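Lectin (Pleurotus ostreatus, PDB 6T0Q) binds galactose-type sugars, N-acetyl-D-galactosamine among them, probably with the help of the calcium ions held in its β-rich carbohydrate-binding modules. Local coordinates at residues Ala75-His80 with Asn122-Ile127; Ser33-Thr38 with Gly126-Ile131. One frame throughout, in Å; residues are numbered along the deposited sequence.

Interaction 1 of 2, residues Ala75-His80 with Asn122-Ile127. With CA (calcium ion), chain F.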
loop_
_atom_site.group_PDB
_atom_site.type_symbol
_atom_site.label_atom_id
_atom_site.label_comp_id
_atom_site.label_asym_id
_atom_site.label_seq_id
_atom_site.Cartn_x
_atom_site.Cartn_y
_atom_site.Cartn_z
ATOM N N ALA A 75 -28.608 7.836 -20.610
ATOM C CA ALA A 75 -29.546 7.040 -21.389
ATOM C C ALA A 75 -29.436 7.459 -22.845
ATOM O O ALA A 75 -29.017 8.578 -23.153
ATOM C CB ALA A 75 -30.988 7.222 -20.898
ATOM N N SER A 76 -29.850 6.570 -23.748
ATOM C CA SER A 76 -29.643 6.868 -25.159
ATOM C C SER A 76 -30.658 6.141 -26.017
ATOM O O SER A 76 -31.107 5.046 -25.688
ATOM C CB SER A 76 -28.228 6.472 -25.617
ATOM O OG SER A 76 -27.978 5.090 -25.354
ATOM N N ASP A 77 -30.954 6.736 -27.160
ATOM C CA ASP A 77 -31.662 6.054 -28.233
ATOM C C ASP A 77 -30.819 6.270 -29.478
ATOM O O ASP A 77 -30.812 7.376 -30.020
ATOM C CB ASP A 77 -33.075 6.625 -28.389
ATOM C CG ASP A 77 -33.897 5.908 -29.453
ATOM O OD1 ASP A 77 -33.354 5.016 -30.146
ATOM O OD2 ASP A 77 -35.099 6.238 -29.581
ATOM N N ASP A 78 -30.084 5.243 -29.934
ATOM C CA ASP A 78 -30.109 3.861 -29.442
ATOM C C ASP A 78 -28.975 3.499 -28.486
ATOM O O ASP A 78 -29.155 2.669 -27.609
ATOM C CB ASP A 78 -30.029 2.886 -30.623
ATOM C CG ASP A 78 -31.266 2.904 -31.481
ATOM O OD1 ASP A 78 -32.225 2.193 -31.119
ATOM O OD2 ASP A 78 -31.284 3.630 -32.503
ATOM N N ALA A 79 -27.792 4.082 -28.675
ATOM C CA ALA A 79 -26.620 3.624 -27.936
ATOM C C ALA A 79 -25.679 4.798 -27.703
ATOM O O ALA A 79 -25.801 5.847 -28.341
ATOM C CB ALA A 79 -25.901 2.491 -28.691
ATOM N N HIS A 80 -24.718 4.608 -26.791
ATOM C CA HIS A 80 -23.793 5.680 -26.439
ATOM C C HIS A 80 -22.452 5.120 -25.978
ATOM O O HIS A 80 -22.356 3.993 -25.481
ATOM C CB HIS A 80 -24.355 6.563 -25.320
ATOM C CG HIS A 80 -24.600 5.812 -24.044
ATOM N ND1 HIS A 80 -25.832 5.292 -23.712
ATOM C CD2 HIS A 80 -23.764 5.472 -23.033
ATOM C CE1 HIS A 80 -25.748 4.675 -22.545
ATOM N NE2 HIS A 80 -24.502 4.767 -22.114
ATOM N N ASN A 122 -35.266 6.075 -39.763
ATOM C CA ASN A 122 -36.554 6.742 -39.592
ATOM C C ASN A 122 -37.027 6.743 -38.145
ATOM O O ASN A 122 -38.228 6.852 -37.897
ATOM C CB ASN A 122 -37.650 6.119 -40.474
ATOM C CG ASN A 122 -37.257 6.054 -41.938
ATOM O OD1 ASN A 122 -36.757 7.027 -42.498
ATOM N ND2 ASN A 122 -37.472 4.897 -42.560
ATOM N N SER A 123 -36.122 6.641 -37.176
ATOM C CA SER A 123 -36.502 6.541 -35.775
ATOM C C SER A 123 -35.943 7.734 -35.005
ATOM O O SER A 123 -35.030 8.414 -35.484
ATOM C CB SER A 123 -35.988 5.228 -35.157
ATOM O OG SER A 123 -34.594 5.298 -34.885
ATOM N N PRO A 124 -36.480 8.033 -33.822
ATOM C CA PRO A 124 -35.939 9.154 -33.041
ATOM C C PRO A 124 -34.526 8.846 -32.564
ATOM O O PRO A 124 -34.096 7.694 -32.512
ATOM C CB PRO A 124 -36.915 9.297 -31.866
ATOM C CG PRO A 124 -37.660 8.001 -31.792
ATOM C CD PRO A 124 -37.656 7.407 -33.180
ATOM N N ALA A 125 -33.789 9.903 -32.229
ATOM C CA ALA A 125 -32.415 9.756 -31.759
ATOM C C ALA A 125 -32.162 10.755 -30.644
ATOM O O ALA A 125 -32.605 11.901 -30.726
ATOM C CB ALA A 125 -31.398 9.994 -32.894
ATOM N N GLY A 126 -31.442 10.331 -29.612
ATOM C CA GLY A 126 -31.191 11.240 -28.509
ATOM C C GLY A 126 -30.280 10.666 -27.447
ATOM O O GLY A 126 -30.191 9.443 -27.287
ATOM N N ILE A 127 -29.575 11.535 -26.730
ATOM C CA ILE A 127 -28.835 11.127 -25.545
ATOM C C ILE A 127 -29.256 12.035 -24.402
ATOM O O ILE A 127 -29.602 13.205 -24.601
ATOM C CB ILE A 127 -27.295 11.164 -25.735
ATOM C CG1 ILE A 127 -26.831 12.568 -26.065
ATOM C CG2 ILE A 127 -26.834 10.150 -26.811
ATOM C CD1 ILE A 127 -25.342 12.776 -25.865
HETATM CA CA CA F . -33.320 5.310 -32.686
HETATM O O HOH W 1 -34.430 2.836 -32.383
#
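D77 and G126 pair their backbones where two antiparallel strands splay apart around a calcium ion. D77 N reaches G126 O at 2.8 Å, and G126 N returns to D77 O at 3.0 Å.

The D77 side chain runs from this pair to the metal. CB lies loosely beside G126 O. CG stands anti to the backbone N (chi1 -177°), which carries the carboxylate past P124. D77 OD1 binds the calcium at 2.6 Å; D77 OD2 accepts from W184 NE1 and passes P124 CG at 3.8 Å. The two carboxylate oxygens thus divide the work, one holding metal and the other an indole N-H that fixes the rotation of the group.

D78, joined to D77 by a cis peptide bond, binds the calcium through OD2 at 2.6 Å; L119 N donates to the same oxygen. This cis-linked aspartate pair resembles the DcisD motif of PA14-type yeast adhesins. From the other segment S123 OG, which also hydrogen-bonds V120 O, and the backbone P124 O each bind the calcium at 2.5 Å. A water and N118 OD1 complete the site, the water donating in addition to D78 OD1. Several acceptors crowd here, and the cation probably offsets their mutual repulsion.

S76 OG and H80 ND1 share a hydrogen bond of 2.7 Å that ties together the residues before and after the corner at 77-78. Strand 67-76 meets the start of strand 126-135, strand 79-84 departs into another sheet beside 109-118, and A75, A125 and I127 lean on residues of strand 34-37.

Interaction 2 of 2, residues Ser33-Thr38 with Gly126-Ile131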
loop_
_atom_site.group_PDB
_atom_site.type_symbol
_atom_site.label_atom_id
_atom_site.label_comp_id
_atom_site.label_asym_id
_atom_site.label_seq_id
_atom_site.Cartn_x
_atom_site.Cartn_y
_atom_site.Cartn_z
ATOM N N SER A 33 -32.750 16.939 -16.650
ATOM C CA SER A 33 -31.923 16.741 -17.829
ATOM C C SER A 33 -32.756 16.824 -19.105
ATOM O O SER A 33 -33.982 16.679 -19.085
ATOM C CB SER A 33 -31.202 15.389 -17.746
ATOM O OG SER A 33 -30.326 15.227 -18.851
ATOM N N LYS A 34 -32.068 17.046 -20.230
ATOM C CA LYS A 34 -32.696 17.108 -21.544
ATOM C C LYS A 34 -32.100 16.067 -22.488
ATOM O O LYS A 34 -30.913 15.734 -22.410
ATOM C CB LYS A 34 -32.534 18.501 -22.196
ATOM C CG LYS A 34 -32.808 19.708 -21.276
ATOM C CD LYS A 34 -34.256 19.742 -20.828
ATOM C CE LYS A 34 -34.542 20.956 -19.928
ATOM N NZ LYS A 34 -35.871 20.821 -19.254
ATOM N N TRP A 35 -32.945 15.562 -23.382
ATOM C CA TRP A 35 -32.488 14.778 -24.524
ATOM C C TRP A 35 -31.870 15.709 -25.561
ATOM O O TRP A 35 -32.442 16.758 -25.874
ATOM C CB TRP A 35 -33.671 14.032 -25.151
ATOM C CG TRP A 35 -34.253 12.977 -24.266
ATOM C CD1 TRP A 35 -35.357 13.083 -23.463
ATOM C CD2 TRP A 35 -33.758 11.645 -24.104
ATOM N NE1 TRP A 35 -35.570 11.889 -22.801
ATOM C CE2 TRP A 35 -34.600 10.994 -23.178
ATOM C CE3 TRP A 35 -32.674 10.941 -24.647
ATOM C CZ2 TRP A 35 -34.393 9.669 -22.783
ATOM C CZ3 TRP A 35 -32.468 9.622 -24.250
ATOM C CH2 TRP A 35 -33.323 9.005 -23.330
ATOM N N ILE A 36 -30.716 15.334 -26.118
ATOM C CA ILE A 36 -30.138 16.150 -27.180
ATOM C C ILE A 36 -29.777 15.287 -28.378
ATOM O O ILE A 36 -29.485 14.090 -28.260
ATOM C CB ILE A 36 -28.906 16.956 -26.721
ATOM C CG1 ILE A 36 -27.790 16.026 -26.234
ATOM C CG2 ILE A 36 -29.310 17.986 -25.669
ATOM C CD1 ILE A 36 -26.521 16.788 -25.793
ATOM N N TRP A 37 -29.818 15.920 -29.543
ATOM C CA TRP A 37 -29.286 15.355 -30.774
ATOM C C TRP A 37 -28.794 16.538 -31.607
ATOM O O TRP A 37 -28.498 17.609 -31.062
ATOM C CB TRP A 37 -30.353 14.467 -31.452
ATOM C CG TRP A 37 -29.782 13.558 -32.496
ATOM C CD1 TRP A 37 -29.949 13.655 -33.851
ATOM C CD2 TRP A 37 -28.916 12.431 -32.278
ATOM N NE1 TRP A 37 -29.255 12.652 -34.484
ATOM C CE2 TRP A 37 -28.613 11.888 -33.543
ATOM C CE3 TRP A 37 -28.377 11.823 -31.132
ATOM C CZ2 TRP A 37 -27.793 10.762 -33.701
ATOM C CZ3 TRP A 37 -27.564 10.697 -31.289
ATOM C CH2 TRP A 37 -27.281 10.182 -32.569
ATOM N N THR A 38 -28.713 16.357 -32.926
ATOM C CA THR A 38 -28.117 17.359 -33.806
ATOM C C THR A 38 -29.118 18.366 -34.349
ATOM O O THR A 38 -28.720 19.470 -34.731
ATOM C CB THR A 38 -27.444 16.689 -35.008
ATOM O OG1 THR A 38 -28.415 15.928 -35.734
ATOM C CG2 THR A 38 -26.285 15.790 -34.563
ATOM N N GLY A 126 -31.442 10.331 -29.612
ATOM C CA GLY A 126 -31.191 11.240 -28.509
ATOM C C GLY A 126 -30.280 10.666 -27.447
ATOM O O GLY A 126 -30.191 9.443 -27.287
ATOM N N ILE A 127 -29.575 11.535 -26.730
ATOM C CA ILE A 127 -28.835 11.127 -25.545
ATOM C C ILE A 127 -29.256 12.035 -24.402
ATOM O O ILE A 127 -29.602 13.205 -24.601
ATOM C CB ILE A 127 -27.295 11.164 -25.735
ATOM C CG1 ILE A 127 -26.831 12.568 -26.065
ATOM C CG2 ILE A 127 -26.834 10.150 -26.811
ATOM C CD1 ILE A 127 -25.342 12.776 -25.865
ATOM N N MET A 128 -29.221 11.485 -23.196
ATOM C CA MET A 128 -29.579 12.215 -21.993
ATOM C C MET A 128 -28.636 11.787 -20.884
ATOM O O MET A 128 -28.359 10.597 -20.734
ATOM C CB MET A 128 -31.033 11.940 -21.577
ATOM C CG MET A 128 -31.345 12.359 -20.129
ATOM S SD MET A 128 -33.035 11.971 -19.603
ATOM C CE MET A 128 -33.901 13.362 -20.297
ATOM N N ALA A 129 -28.127 12.755 -20.121
ATOM C CA ALA A 129 -27.264 12.424 -18.999
ATOM C C ALA A 129 -27.430 13.461 -17.899
ATOM O O ALA A 129 -27.747 14.621 -18.165
ATOM C CB ALA A 129 -25.791 12.338 -19.420
ATOM N N SER A 130 -27.258 13.007 -16.657
ATOM C CA SER A 130 -27.006 13.856 -15.502
ATOM C C SER A 130 -25.633 13.527 -14.950
ATOM O O SER A 130 -25.264 12.353 -14.837
ATOM C CB SER A 130 -28.037 13.667 -14.366
ATOM O OG SER A 130 -29.210 14.420 -14.617
ATOM N N ILE A 131 -24.910 14.566 -14.567
ATOM C CA ILE A 131 -23.570 14.454 -14.008
ATOM C C ILE A 131 -23.624 15.141 -12.651
ATOM O O ILE A 131 -23.648 16.376 -12.576
ATOM C CB ILE A 131 -22.525 15.103 -14.923
ATOM C CG1 ILE A 131 -22.640 14.522 -16.337
ATOM C CG2 ILE A 131 -21.117 14.956 -14.340
ATOM C CD1 ILE A 131 -22.025 15.430 -17.399
#
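I36 and I127 form a single antiparallel, hydrogen-bonded bridge that brings strand 34-37 onto strand 126-135. I36 N donates to I127 O at 2.8 Å and I127 N to I36 O at 3.0 Å. On one side of the bridge I36 CG1 touches I127 CG1 at 3.6 Å.

Toward S33 the strands draw apart, and a side chain takes over from the backbone donor. A chi1 of -176° swings S33 OG away from its own N toward A129 O, to which it donates at 2.7 Å, approaching from above the carbonyl plane (57° out of it). T145 OG1 bridges the same gap by bonding both K34 O and A129 N. S130 OG turns to L29 O, while the backbone of W35 bonds to Q176 and G177 in strand 174-178.

M128 lies over one face of the W35 indole. M128 CE makes a CH-pi contact with the W35 five-membered ring, 3.6 Å from its centroid, and M128 SD lies 4.3 Å from the same centroid, a Met-aromatic contact. A bend at chi3 folds the methyl back onto the ring. G126 C comes to the indole edge, W35 CE3 being 3.7 Å from it.

The I36 and I127 amides answer each other, and beyond them the hydroxyls of S33 and T145 serve A129 O, A129 N and K34 O, while the tryptophan and methionine surfaces pair with each other: a short polar seam flanked by apolar contacts.

In the fold
The two interactions share G126 and I127, and their centres lie about 9 Å apart. Along the chain 33-38 comes first, then 75-80; 75-80 meets 122-127 and 33-38 meets 126-131, where strand 126-135 begins. Strands 67-76 and 126-135 are neighbours in a four-stranded antiparallel sheet, whereas 34-37 pairs chiefly with 174-178 and touches 126-135 through one bridge. G126 bonds D77 on one edge of strand 126-135, while I127 bonds I36 on the other. The interactions join directly: A75 N lies 2.8 Å from M128 O, a probable hydrogen bond, and A125 CB packs 3.4 Å from W37 CE2. The calcium-binding corner is thus continuous with the buried core of its β-sheet module.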